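PDB 6P74: OLD nuclease from Thermus scotoductus, which degrades linear or supercoiled double-stranded DNA in the 5' to 3' direction with divalent metal ions, nicks circular DNA, and has a DNA-stimulated ATPase activity. Local coordinates for residues A[156-161]-A[268-273]; A[161-166]-A[226-231]; A[275-280]-A[308-313]; A[289-294]-A[312-317]. All blocks are in the same frame, centred on the assembly; numbering follows the deposited sequence.

Interaction 1 of 4, residues A[156-161]-A[268-273]; sequences LGRLLQ and EKIGTV
Arg158, in mid-helix in 156-161, and Ile270, in the turn that leads into strand 272-276, bring the two backbones nearest, with 7.6 Å between their CA atoms. Such a gap is bridged by one long side chain. With CG anti to the backbone N (chi1 173°) and a bend at chi2, Arg158 sends its guanidinium across, where NH2 works twice: it donates to Glu268 OE1 at 2.8 Å, within a salt bridge, and to Lys269 O at 2.7 Å. Glu268 receives it on the anti lone pair of OE1, and NH1 adds a weak bond to the same oxygen. The flat group is also sandwiched, Ile270 CG2 lying 3.7 Å above one face and Gln161 NE2 3.3 Å above the other. Nearby, Leu159 packs on Ala262 and Phe263 of helix 246-266, Ile270 also reaches Phe263, and strand 272-276 runs on between strands 135-138 and 304-308.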
loop_
_atom_site.group_PDB
_atom_site.type_symbol
_atom_site.label_atom_id
_atom_site.label_comp_id
_atom_site.label_asym_id
_atom_site.label_seq_id
_atom_site.Cartn_x
_atom_site.Cartn_y
_atom_site.Cartn_z
ATOM N N LEU A 156 -0.047 -2.025 -22.240
ATOM C CA LEU A 156 0.236 -1.545 -23.586
ATOM C C LEU A 156 1.325 -2.388 -24.239
ATOM O O LEU A 156 1.244 -2.715 -25.430
ATOM C CB LEU A 156 0.642 -0.075 -23.529
ATOM C CG LEU A 156 0.762 0.643 -24.868
ATOM C CD1 LEU A 156 -0.554 0.567 -25.667
ATOM C CD2 LEU A 156 1.144 2.077 -24.588
ATOM N N GLY A 157 2.341 -2.773 -23.459
ATOM C CA GLY A 157 3.383 -3.645 -23.982
ATOM C C GLY A 157 2.834 -4.914 -24.601
ATOM O O GLY A 157 3.290 -5.346 -25.665
ATOM N N ARG A 158 1.849 -5.535 -23.950
ATOM C CA ARG A 158 1.285 -6.740 -24.542
ATOM C C ARG A 158 0.537 -6.408 -25.829
ATOM O O ARG A 158 0.536 -7.213 -26.769
ATOM C CB ARG A 158 0.397 -7.461 -23.521
ATOM C CG ARG A 158 -0.388 -8.652 -24.056
ATOM C CD ARG A 158 0.523 -9.727 -24.657
ATOM N NE ARG A 158 -0.232 -10.774 -25.361
ATOM C CZ ARG A 158 -0.663 -10.688 -26.626
ATOM N NH1 ARG A 158 -0.432 -9.596 -27.355
ATOM N NH2 ARG A 158 -1.334 -11.699 -27.170
ATOM N N LEU A 159 -0.052 -5.210 -25.916
ATOM C CA LEU A 159 -0.747 -4.824 -27.142
ATOM C C LEU A 159 0.216 -4.706 -28.321
ATOM O O LEU A 159 -0.100 -5.141 -29.438
ATOM C CB LEU A 159 -1.500 -3.508 -26.933
ATOM C CG LEU A 159 -2.319 -2.980 -28.117
ATOM C CD1 LEU A 159 -3.461 -3.919 -28.486
ATOM C CD2 LEU A 159 -2.868 -1.579 -27.831
ATOM N N LEU A 160 1.392 -4.118 -28.093
ATOM C CA LEU A 160 2.364 -3.858 -29.151
ATOM C C LEU A 160 3.248 -5.052 -29.492
ATOM O O LEU A 160 4.073 -4.936 -30.398
ATOM C CB LEU A 160 3.267 -2.683 -28.764
ATOM C CG LEU A 160 2.573 -1.337 -28.556
ATOM C CD1 LEU A 160 3.530 -0.346 -27.908
ATOM C CD2 LEU A 160 2.052 -0.804 -29.882
ATOM N N GLN A 161 3.112 -6.188 -28.816
ATOM C CA GLN A 161 4.118 -7.217 -29.040
ATOM C C GLN A 161 4.017 -7.804 -30.452
ATOM O O GLN A 161 5.038 -8.251 -30.992
ATOM C CB GLN A 161 4.037 -8.303 -27.957
ATOM C CG GLN A 161 3.069 -9.444 -28.212
ATOM C CD GLN A 161 3.166 -10.541 -27.146
ATOM O OE1 GLN A 161 3.850 -10.383 -26.117
ATOM N NE2 GLN A 161 2.481 -11.660 -27.390
ATOM N N GLU A 268 -5.846 -11.498 -30.589
ATOM C CA GLU A 268 -4.873 -12.335 -29.909
ATOM C C GLU A 268 -5.328 -12.634 -28.485
ATOM O O GLU A 268 -5.857 -11.767 -27.787
ATOM C CB GLU A 268 -3.502 -11.662 -29.899
ATOM C CG GLU A 268 -2.790 -11.662 -31.244
ATOM C CD GLU A 268 -1.303 -11.421 -31.094
ATOM O OE1 GLU A 268 -0.866 -11.239 -29.939
ATOM O OE2 GLU A 268 -0.570 -11.418 -32.113
ATOM N N LYS A 269 -5.136 -13.881 -28.066
ATOM C CA LYS A 269 -5.347 -14.250 -26.676
ATOM C C LYS A 269 -4.333 -13.530 -25.793
ATOM O O LYS A 269 -3.161 -13.399 -26.153
ATOM C CB LYS A 269 -5.229 -15.771 -26.518
ATOM C CG LYS A 269 -6.229 -16.581 -27.359
ATOM C CD LYS A 269 -6.405 -17.990 -26.804
ATOM C CE LYS A 269 -7.804 -18.548 -27.074
ATOM N NZ LYS A 269 -7.944 -19.037 -28.474
ATOM N N ILE A 270 -4.782 -13.056 -24.629
ATOM C CA ILE A 270 -3.902 -12.275 -23.767
ATOM C C ILE A 270 -3.862 -12.813 -22.343
ATOM O O ILE A 270 -3.248 -12.204 -21.462
ATOM C CB ILE A 270 -4.301 -10.789 -23.780
ATOM C CG1 ILE A 270 -5.720 -10.605 -23.255
ATOM C CG2 ILE A 270 -4.172 -10.224 -25.191
ATOM C CD1 ILE A 270 -6.126 -9.162 -23.110
ATOM N N GLY A 271 -4.495 -13.957 -22.098
ATOM C CA GLY A 271 -4.378 -14.579 -20.791
ATOM C C GLY A 271 -5.181 -13.880 -19.707
ATOM O O GLY A 271 -6.301 -13.420 -19.958
ATOM N N THR A 272 -4.612 -13.780 -18.511
ATOM C CA THR A 272 -5.349 -13.386 -17.328
ATOM C C THR A 272 -5.050 -11.945 -16.958
ATOM O O THR A 272 -3.885 -11.562 -16.804
ATOM C CB THR A 272 -5.029 -14.295 -16.143
ATOM O OG1 THR A 272 -5.450 -15.628 -16.447
ATOM C CG2 THR A 272 -5.781 -13.790 -14.882
ATOM N N VAL A 273 -6.115 -11.173 -16.767
ATOM C CA VAL A 273 -6.056 -9.761 -16.412
ATOM C C VAL A 273 -6.812 -9.577 -15.108
ATOM O O VAL A 273 -7.929 -10.073 -14.955
ATOM C CB VAL A 273 -6.672 -8.868 -17.508
ATOM C CG1 VAL A 273 -6.506 -7.407 -17.149
ATOM C CG2 VAL A 273 -6.066 -9.179 -18.864
#

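Interaction 2 of 4, residues A[161-166]-A[226-231]; sequences QPVRRE and NPFNSL
Phe228 and Val163 form the apolar half of a contact inside the dimerization domain, where a short 3-10 turn (227-229) packs against the kinked end of helix 154-166. Pro162 has no N-H to offer the preceding turn, and the amide of Val163 also lacks a bond to it, so the helix is weakly held just where it meets its partner. Val163 places CG1 anti to its own nitrogen (chi1 167°), which lays that methyl over one face of the Phe228 ring as a CH-pi contact, 3.7 Å from the centroid and 29° off the normal. The approach is tight, CG1 to CE1 of Phe228 being 3.2 Å. The backbone N of Arg164 also lies over the face of this ring. Phe228 has a further edge-to-face partner in Phe167, while Val189 of the second subunit packs on Val163, so the cluster borders the dimer interface. The polar half uses a long reach: Arg164, extended from CG to NE, crosses Asn226 at about a right angle, with the guanidinium and amide planes 71° apart. Its NE donates to Asn226 OD1 at 2.8 Å; the oxygen lies in the guanidinium plane, but the nitrogen sits above the plane of the amide carbonyl.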
loop_
_atom_site.group_PDB
_atom_site.type_symbol
_atom_site.label_atom_id
_atom_site.label_comp_id
_atom_site.label_asym_id
_atom_site.label_seq_id
_atom_site.Cartn_x
_atom_site.Cartn_y
_atom_site.Cartn_z
ATOM N N GLN A 161 3.112 -6.188 -28.816
ATOM C CA GLN A 161 4.118 -7.217 -29.040
ATOM C C GLN A 161 4.017 -7.804 -30.452
ATOM O O GLN A 161 5.038 -8.251 -30.992
ATOM C CB GLN A 161 4.037 -8.303 -27.957
ATOM C CG GLN A 161 3.069 -9.444 -28.212
ATOM C CD GLN A 161 3.166 -10.541 -27.146
ATOM O OE1 GLN A 161 3.850 -10.383 -26.117
ATOM N NE2 GLN A 161 2.481 -11.660 -27.390
ATOM N N PRO A 162 2.845 -7.807 -31.101
ATOM C CA PRO A 162 2.836 -8.142 -32.534
ATOM C C PRO A 162 3.461 -7.055 -33.392
ATOM O O PRO A 162 3.969 -7.351 -34.481
ATOM C CB PRO A 162 1.343 -8.329 -32.843
ATOM C CG PRO A 162 0.651 -7.487 -31.848
ATOM C CD PRO A 162 1.475 -7.612 -30.591
ATOM N N VAL A 163 3.452 -5.806 -32.924
ATOM C CA VAL A 163 4.118 -4.722 -33.643
ATOM C C VAL A 163 5.627 -4.826 -33.479
ATOM O O VAL A 163 6.377 -4.819 -34.460
ATOM C CB VAL A 163 3.593 -3.363 -33.148
ATOM C CG1 VAL A 163 4.469 -2.228 -33.636
ATOM C CG2 VAL A 163 2.166 -3.169 -33.595
ATOM N N ARG A 164 6.089 -4.907 -32.227
ATOM C CA ARG A 164 7.509 -5.092 -31.942
ATOM C C ARG A 164 8.094 -6.259 -32.730
ATOM O O ARG A 164 9.298 -6.280 -33.016
ATOM C CB ARG A 164 7.697 -5.302 -30.434
ATOM C CG ARG A 164 9.128 -5.450 -29.981
ATOM C CD ARG A 164 9.207 -5.838 -28.514
ATOM N NE ARG A 164 10.560 -6.264 -28.138
ATOM C CZ ARG A 164 10.987 -7.527 -28.154
ATOM N NH1 ARG A 164 10.166 -8.499 -28.526
ATOM N NH2 ARG A 164 12.233 -7.824 -27.796
ATOM N N ARG A 165 7.258 -7.234 -33.096
ATOM C CA ARG A 165 7.729 -8.400 -33.837
ATOM C C ARG A 165 8.104 -8.024 -35.265
ATOM O O ARG A 165 9.274 -8.095 -35.649
ATOM C CB ARG A 165 6.652 -9.489 -33.815
ATOM C CG ARG A 165 7.097 -10.881 -34.250
ATOM C CD ARG A 165 6.215 -11.941 -33.577
ATOM N NE ARG A 165 4.791 -11.584 -33.600
ATOM C CZ ARG A 165 3.901 -11.946 -32.674
ATOM N NH1 ARG A 165 4.283 -12.670 -31.632
ATOM N NH2 ARG A 165 2.628 -11.574 -32.779
ATOM N N GLU A 166 7.126 -7.601 -36.063
ATOM C CA GLU A 166 7.361 -7.311 -37.472
ATOM C C GLU A 166 8.106 -6.008 -37.702
ATOM O O GLU A 166 8.246 -5.593 -38.859
ATOM C CB GLU A 166 6.037 -7.278 -38.230
ATOM C CG GLU A 166 5.296 -8.588 -38.206
ATOM C CD GLU A 166 3.812 -8.391 -38.396
ATOM O OE1 GLU A 166 3.419 -7.902 -39.477
ATOM O OE2 GLU A 166 3.043 -8.697 -37.456
ATOM N N ASN A 226 14.939 -1.430 -28.771
ATOM C CA ASN A 226 13.571 -1.906 -28.560
ATOM C C ASN A 226 12.680 -0.706 -28.255
ATOM O O ASN A 226 12.299 -0.476 -27.098
ATOM C CB ASN A 226 13.519 -2.939 -27.436
ATOM C CG ASN A 226 12.164 -3.608 -27.320
ATOM O OD1 ASN A 226 11.377 -3.616 -28.269
ATOM N ND2 ASN A 226 11.884 -4.174 -26.152
ATOM N N PRO A 227 12.311 0.072 -29.279
ATOM C CA PRO A 227 11.608 1.342 -29.019
ATOM C C PRO A 227 10.175 1.163 -28.537
ATOM O O PRO A 227 9.704 1.957 -27.708
ATOM C CB PRO A 227 11.666 2.050 -30.380
ATOM C CG PRO A 227 11.728 0.930 -31.366
ATOM C CD PRO A 227 12.552 -0.150 -30.714
ATOM N N PHE A 228 9.472 0.138 -29.025
ATOM C CA PHE A 228 8.113 -0.141 -28.586
ATOM C C PHE A 228 8.015 -0.477 -27.091
ATOM O O PHE A 228 6.904 -0.685 -26.593
ATOM C CB PHE A 228 7.535 -1.259 -29.454
ATOM C CG PHE A 228 7.479 -0.895 -30.900
ATOM C CD1 PHE A 228 6.431 -0.132 -31.394
ATOM C CD2 PHE A 228 8.486 -1.273 -31.762
ATOM C CE1 PHE A 228 6.375 0.233 -32.729
ATOM C CE2 PHE A 228 8.439 -0.913 -33.095
ATOM C CZ PHE A 228 7.378 -0.159 -33.583
ATOM N N ASN A 229 9.125 -0.525 -26.357
ATOM C CA ASN A 229 9.088 -0.712 -24.910
ATOM C C ASN A 229 9.014 0.594 -24.135
ATOM O O ASN A 229 8.870 0.565 -22.910
ATOM C CB ASN A 229 10.313 -1.497 -24.434
ATOM C CG ASN A 229 9.998 -2.957 -24.168
ATOM O OD1 ASN A 229 9.018 -3.506 -24.691
ATOM N ND2 ASN A 229 10.832 -3.599 -23.355
ATOM N N SER A 230 9.119 1.729 -24.803
ATOM C CA SER A 230 8.963 3.028 -24.171
ATOM C C SER A 230 7.791 3.809 -24.747
ATOM O O SER A 230 7.543 4.946 -24.319
ATOM C CB SER A 230 10.259 3.839 -24.318
ATOM O OG SER A 230 11.276 3.059 -24.933
ATOM N N LEU A 231 7.071 3.247 -25.711
ATOM C CA LEU A 231 5.923 3.936 -26.273
ATOM C C LEU A 231 4.816 4.041 -25.226
ATOM O O LEU A 231 4.577 3.114 -24.449
ATOM C CB LEU A 231 5.427 3.200 -27.513
ATOM C CG LEU A 231 5.201 3.953 -28.813
ATOM C CD1 LEU A 231 6.383 4.843 -29.204
ATOM C CD2 LEU A 231 4.940 2.931 -29.894
#

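Interaction 3 of 4, residues A[275-280]-A[308-313]; sequences IEEPEM and STHSPI
Glu279 turns its carboxylate onto the backbone and hydroxyl of the facing loop, each oxygen serving a different donor; CG between the backbone N and the carbonyl carbon (chi1 65°) and a bend at chi2 direct it there. OE2 accepts His310 N at 2.8 Å on its syn side, a nearly straight bond (162°), while OE1 takes the hydroxyl of Thr309 OG1 at 2.9 Å from above the carboxylate plane. Thr309 OG1 in turn accepts Ser311 N at 3.1 Å, an ST turn, which helps hold the hydroxyl toward Glu279. Glu277, bent at chi2, brings OE2 to Ser308 OG at 3.3 Å, again met from above its plane. Glu276 points to the predicted ATP site, beside Thr35, with its carboxylate held by His140 N and Arg39. Glu276 and Ser308 form a bridge between adjacent parallel strands, with Glu277 N bonded to Ser308 O at 2.9 Å. An acidic residue closing one strand, a second just after it, and a histidine just past the next strand are consistent with the Walker B motif and H-loop of ABC ATPases.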
loop_
_atom_site.group_PDB
_atom_site.type_symbol
_atom_site.label_atom_id
_atom_site.label_comp_id
_atom_site.label_asym_id
_atom_site.label_seq_id
_atom_site.Cartn_x
_atom_site.Cartn_y
_atom_site.Cartn_z
ATOM N N ILE A 275 -8.259 -6.596 -12.572
ATOM C CA ILE A 275 -8.561 -5.168 -12.563
ATOM C C ILE A 275 -9.151 -4.791 -11.223
ATOM O O ILE A 275 -10.107 -5.415 -10.746
ATOM C CB ILE A 275 -9.490 -4.757 -13.712
ATOM C CG1 ILE A 275 -8.891 -5.213 -15.032
ATOM C CG2 ILE A 275 -9.632 -3.234 -13.749
ATOM C CD1 ILE A 275 -9.762 -4.970 -16.221
ATOM N N GLU A 276 -8.533 -3.809 -10.595
ATOM C CA GLU A 276 -9.056 -3.172 -9.398
ATOM C C GLU A 276 -10.048 -2.099 -9.848
ATOM O O GLU A 276 -9.636 -1.074 -10.400
ATOM C CB GLU A 276 -7.885 -2.579 -8.628
ATOM C CG GLU A 276 -8.072 -2.372 -7.177
ATOM C CD GLU A 276 -6.842 -1.722 -6.568
ATOM O OE1 GLU A 276 -6.347 -2.239 -5.544
ATOM O OE2 GLU A 276 -6.363 -0.705 -7.137
ATOM N N GLU A 277 -11.366 -2.359 -9.673
ATOM C CA GLU A 277 -12.433 -1.397 -9.963
ATOM C C GLU A 277 -12.588 -0.913 -11.399
ATOM O O GLU A 277 -12.576 0.296 -11.659
ATOM C CB GLU A 277 -12.311 -0.174 -9.062
ATOM C CG GLU A 277 -13.165 -0.282 -7.861
ATOM C CD GLU A 277 -12.371 -0.586 -6.637
ATOM O OE1 GLU A 277 -11.592 0.308 -6.236
ATOM O OE2 GLU A 277 -12.530 -1.706 -6.090
ATOM N N PRO A 278 -12.761 -1.819 -12.358
ATOM C CA PRO A 278 -12.852 -1.388 -13.756
ATOM C C PRO A 278 -13.710 -0.182 -14.044
ATOM O O PRO A 278 -13.555 0.433 -15.108
ATOM C CB PRO A 278 -13.377 -2.627 -14.479
ATOM C CG PRO A 278 -14.102 -3.427 -13.404
ATOM C CD PRO A 278 -13.424 -3.135 -12.126
ATOM N N GLU A 279 -14.595 0.181 -13.122
ATOM C CA GLU A 279 -15.506 1.277 -13.378
ATOM C C GLU A 279 -14.845 2.626 -13.226
ATOM O O GLU A 279 -15.387 3.610 -13.737
ATOM C CB GLU A 279 -16.717 1.225 -12.440
ATOM C CG GLU A 279 -16.365 1.424 -10.950
ATOM C CD GLU A 279 -16.059 0.093 -10.222
ATOM O OE1 GLU A 279 -15.695 -0.892 -10.917
ATOM O OE2 GLU A 279 -16.205 0.034 -8.970
ATOM N N MET A 280 -13.706 2.714 -12.546
ATOM C CA MET A 280 -13.381 3.993 -11.937
ATOM C C MET A 280 -13.105 5.052 -12.991
ATOM O O MET A 280 -12.394 4.813 -13.975
ATOM C CB MET A 280 -12.227 3.879 -10.950
ATOM C CG MET A 280 -12.587 4.691 -9.695
ATOM S SD MET A 280 -11.662 4.496 -8.162
ATOM C CE MET A 280 -12.849 5.065 -6.946
ATOM N N SER A 308 -12.196 -6.726 -8.755
ATOM C CA SER A 308 -13.041 -6.147 -7.724
ATOM C C SER A 308 -13.859 -5.015 -8.346
ATOM O O SER A 308 -13.436 -4.382 -9.316
ATOM C CB SER A 308 -12.201 -5.640 -6.548
ATOM O OG SER A 308 -11.284 -4.624 -6.939
ATOM N N THR A 309 -15.061 -4.798 -7.810
ATOM C CA THR A 309 -15.935 -3.752 -8.326
ATOM C C THR A 309 -16.885 -3.265 -7.244
ATOM O O THR A 309 -17.243 -4.003 -6.318
ATOM C CB THR A 309 -16.757 -4.228 -9.531
ATOM O OG1 THR A 309 -17.348 -3.101 -10.174
ATOM C CG2 THR A 309 -17.867 -5.158 -9.085
ATOM N N HIS A 310 -17.287 -2.001 -7.379
ATOM C CA HIS A 310 -18.358 -1.402 -6.594
ATOM C C HIS A 310 -19.561 -1.056 -7.447
ATOM O O HIS A 310 -20.519 -0.462 -6.939
ATOM C CB HIS A 310 -17.869 -0.131 -5.900
ATOM C CG HIS A 310 -17.045 -0.386 -4.684
ATOM N ND1 HIS A 310 -17.607 -0.642 -3.450
ATOM C CD2 HIS A 310 -15.703 -0.419 -4.504
ATOM C CE1 HIS A 310 -16.646 -0.828 -2.564
ATOM N NE2 HIS A 310 -15.481 -0.697 -3.176
ATOM N N SER A 311 -19.522 -1.381 -8.723
ATOM C CA SER A 311 -20.499 -0.916 -9.688
ATOM C C SER A 311 -21.496 -2.010 -9.990
ATOM O O SER A 311 -21.088 -3.131 -10.311
ATOM C CB SER A 311 -19.814 -0.487 -10.979
ATOM O OG SER A 311 -20.775 -0.222 -11.994
ATOM N N PRO A 312 -22.800 -1.743 -9.908
ATOM C CA PRO A 312 -23.772 -2.742 -10.372
ATOM C C PRO A 312 -23.716 -2.988 -11.880
ATOM O O PRO A 312 -24.406 -3.886 -12.379
ATOM C CB PRO A 312 -25.122 -2.151 -9.944
ATOM C CG PRO A 312 -24.875 -0.682 -9.805
ATOM C CD PRO A 312 -23.435 -0.529 -9.380
ATOM N N ILE A 313 -22.951 -2.211 -12.631
ATOM C CA ILE A 313 -22.880 -2.476 -14.057
ATOM C C ILE A 313 -21.927 -3.628 -14.335
ATOM O O ILE A 313 -22.174 -4.431 -15.238
ATOM C CB ILE A 313 -22.500 -1.186 -14.801
ATOM C CG1 ILE A 313 -23.682 -0.199 -14.748
ATOM C CG2 ILE A 313 -22.095 -1.478 -16.228
ATOM C CD1 ILE A 313 -23.239 1.268 -14.708
#

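Interaction 4 of 4, residues A[289-294]-A[312-317]; sequences YFYRLL and PIFADV
Phe314 O accepts a hydrogen bond from the hydroxyl of Tyr307, while Tyr291 CE1 lies 3.6 Å from it without bonding. The preceding carbonyl behaves differently: Ile313 O stands 3.2 Å above the Tyr291 ring, displaced toward its rim, and Phe314 CA makes a CH-pi contact with the same ring. Tyr291 owes this position to a chi1 of -180°, which sets CG anti to the backbone N and carries the ring off the helix over the loop backbone. At its far end, OH comes to 3.1 Å from Asp316 CB, whose carboxylate has its polar partner in Asn318. The helix, 284-299, is the connection of a beta-alpha-beta crossover between parallel strands 272-276 and 304-308. Residues 312-317 belong to the loop that leaves the second strand, so the contact folds that loop back onto the crossover helix. Phe314 packs against the helix. Tyr291 presents its edge to the Phe314 face in an offset edge-to-face pair, centroids 5.7 Å apart and planes at 70°, and Tyr291 CB lies over that face as well. Around the rim of the Phe314 ring come Phe290 CD2, 3.9 Å from CZ, and Leu294 CD1, 4.1 Å from CE2. Leu294 CD1 meanwhile covers one face of the Phe290 ring.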
loop_
_atom_site.group_PDB
_atom_site.type_symbol
_atom_site.label_atom_id
_atom_site.label_comp_id
_atom_site.label_asym_id
_atom_site.label_seq_id
_atom_site.Cartn_x
_atom_site.Cartn_y
_atom_site.Cartn_z
ATOM N N TYR A 289 -20.237 0.035 -21.781
ATOM C CA TYR A 289 -19.459 -0.351 -22.951
ATOM C C TYR A 289 -18.275 -1.242 -22.551
ATOM O O TYR A 289 -18.048 -2.297 -23.142
ATOM C CB TYR A 289 -19.017 0.921 -23.690
ATOM C CG TYR A 289 -18.209 0.666 -24.925
ATOM C CD1 TYR A 289 -16.866 0.387 -24.831
ATOM C CD2 TYR A 289 -18.787 0.708 -26.184
ATOM C CE1 TYR A 289 -16.111 0.143 -25.943
ATOM C CE2 TYR A 289 -18.035 0.469 -27.319
ATOM C CZ TYR A 289 -16.689 0.178 -27.181
ATOM O OH TYR A 289 -15.893 -0.079 -28.273
ATOM N N PHE A 290 -17.546 -0.859 -21.501
ATOM C CA PHE A 290 -16.397 -1.637 -21.049
ATOM C C PHE A 290 -16.814 -3.043 -20.596
ATOM O O PHE A 290 -16.210 -4.049 -20.998
ATOM C CB PHE A 290 -15.691 -0.861 -19.927
ATOM C CG PHE A 290 -14.284 -1.317 -19.634
ATOM C CD1 PHE A 290 -13.560 -2.065 -20.565
ATOM C CD2 PHE A 290 -13.684 -0.997 -18.424
ATOM C CE1 PHE A 290 -12.270 -2.487 -20.277
ATOM C CE2 PHE A 290 -12.388 -1.407 -18.137
ATOM C CZ PHE A 290 -11.684 -2.158 -19.054
ATOM N N TYR A 291 -17.852 -3.133 -19.760
ATOM C CA TYR A 291 -18.321 -4.432 -19.289
ATOM C C TYR A 291 -18.701 -5.345 -20.452
ATOM O O TYR A 291 -18.316 -6.518 -20.486
ATOM C CB TYR A 291 -19.506 -4.256 -18.338
ATOM C CG TYR A 291 -20.065 -5.556 -17.779
ATOM C CD1 TYR A 291 -19.280 -6.401 -17.009
ATOM C CD2 TYR A 291 -21.384 -5.929 -18.015
ATOM C CE1 TYR A 291 -19.789 -7.598 -16.494
ATOM C CE2 TYR A 291 -21.901 -7.116 -17.498
ATOM C CZ TYR A 291 -21.098 -7.940 -16.738
ATOM O OH TYR A 291 -21.613 -9.111 -16.225
ATOM N N ARG A 292 -19.478 -4.832 -21.406
ATOM C CA ARG A 292 -19.839 -5.641 -22.568
ATOM C C ARG A 292 -18.598 -6.124 -23.306
ATOM O O ARG A 292 -18.551 -7.258 -23.800
ATOM C CB ARG A 292 -20.727 -4.835 -23.506
ATOM C CG ARG A 292 -21.446 -5.697 -24.529
ATOM C CD ARG A 292 -21.382 -5.091 -25.915
ATOM N NE ARG A 292 -20.005 -4.998 -26.392
ATOM C CZ ARG A 292 -19.396 -5.938 -27.114
ATOM N NH1 ARG A 292 -20.051 -7.054 -27.443
ATOM N NH2 ARG A 292 -18.130 -5.762 -27.502
ATOM N N LEU A 293 -17.579 -5.269 -23.386
ATOM C CA LEU A 293 -16.340 -5.628 -24.056
ATOM C C LEU A 293 -15.601 -6.719 -23.293
ATOM O O LEU A 293 -15.106 -7.679 -23.898
ATOM C CB LEU A 293 -15.482 -4.376 -24.206
ATOM C CG LEU A 293 -14.180 -4.358 -24.968
ATOM C CD1 LEU A 293 -13.752 -2.921 -25.041
ATOM C CD2 LEU A 293 -13.162 -5.149 -24.217
ATOM N N LEU A 294 -15.517 -6.588 -21.969
ATOM C CA LEU A 294 -14.841 -7.601 -21.176
ATOM C C LEU A 294 -15.576 -8.931 -21.254
ATOM O O LEU A 294 -14.941 -9.989 -21.369
ATOM C CB LEU A 294 -14.702 -7.121 -19.731
ATOM C CG LEU A 294 -13.731 -5.943 -19.596
ATOM C CD1 LEU A 294 -13.824 -5.295 -18.228
ATOM C CD2 LEU A 294 -12.290 -6.374 -19.884
ATOM N N PRO A 312 -22.800 -1.743 -9.908
ATOM C CA PRO A 312 -23.772 -2.742 -10.372
ATOM C C PRO A 312 -23.716 -2.988 -11.880
ATOM O O PRO A 312 -24.406 -3.886 -12.379
ATOM C CB PRO A 312 -25.122 -2.151 -9.944
ATOM C CG PRO A 312 -24.875 -0.682 -9.805
ATOM C CD PRO A 312 -23.435 -0.529 -9.380
ATOM N N ILE A 313 -22.951 -2.211 -12.631
ATOM C CA ILE A 313 -22.880 -2.476 -14.057
ATOM C C ILE A 313 -21.927 -3.628 -14.335
ATOM O O ILE A 313 -22.174 -4.431 -15.238
ATOM C CB ILE A 313 -22.500 -1.186 -14.801
ATOM C CG1 ILE A 313 -23.682 -0.199 -14.748
ATOM C CG2 ILE A 313 -22.095 -1.478 -16.228
ATOM C CD1 ILE A 313 -23.239 1.268 -14.708
ATOM N N PHE A 314 -20.876 -3.776 -13.524
ATOM C CA PHE A 314 -19.914 -4.868 -13.651
ATOM C C PHE A 314 -20.270 -6.098 -12.819
ATOM O O PHE A 314 -19.577 -7.122 -12.908
ATOM C CB PHE A 314 -18.514 -4.380 -13.261
ATOM C CG PHE A 314 -17.904 -3.430 -14.246
ATOM C CD1 PHE A 314 -18.170 -2.066 -14.176
ATOM C CD2 PHE A 314 -17.065 -3.899 -15.250
ATOM C CE1 PHE A 314 -17.615 -1.190 -15.097
ATOM C CE2 PHE A 314 -16.496 -3.031 -16.173
ATOM C CZ PHE A 314 -16.769 -1.674 -16.096
ATOM N N ALA A 315 -21.311 -6.043 -12.003
ATOM C CA ALA A 315 -21.679 -7.190 -11.176
ATOM C C ALA A 315 -23.110 -7.548 -11.557
ATOM O O ALA A 315 -24.066 -7.052 -10.956
ATOM C CB ALA A 315 -21.512 -6.883 -9.711
ATOM N N ASP A 316 -23.239 -8.406 -12.569
ATOM C CA ASP A 316 -24.517 -8.727 -13.197
ATOM C C ASP A 316 -25.138 -9.942 -12.522
ATOM O O ASP A 316 -24.527 -11.017 -12.504
ATOM C CB ASP A 316 -24.311 -9.004 -14.683
ATOM C CG ASP A 316 -25.571 -8.832 -15.482
ATOM O OD1 ASP A 316 -26.596 -9.488 -15.154
ATOM O OD2 ASP A 316 -25.531 -8.018 -16.434
ATOM N N VAL A 317 -26.363 -9.789 -12.000
ATOM C CA VAL A 317 -26.998 -10.930 -11.347
ATOM C C VAL A 317 -27.290 -12.046 -12.348
ATOM O O VAL A 317 -27.336 -13.221 -11.973
ATOM C CB VAL A 317 -28.276 -10.510 -10.595
ATOM C CG1 VAL A 317 -29.237 -10.001 -11.560
ATOM C CG2 VAL A 317 -28.904 -11.680 -9.921
#

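From the N terminus, helix 154-166 opens two loops in succession. Interaction 2 closes the shorter one at 226-231 within the dimerization domain and is nested inside interaction 1, which closes at 268-273 and ties that domain to the C-terminal part of the ATPase domain. The two share Gln161, and a long, weak ion pair between Arg165 and Glu268 links them. Strand 272-276 then carries the chain from interaction 1 to interaction 3, about 21 Å away between centres. Interaction 4 opens later, on helix 284-299, yet ends on the same loop as interaction 3, with Pro312 and Ile313 in common; Pro278 packs against Phe314, joining the turn after one strand to the loop after the next.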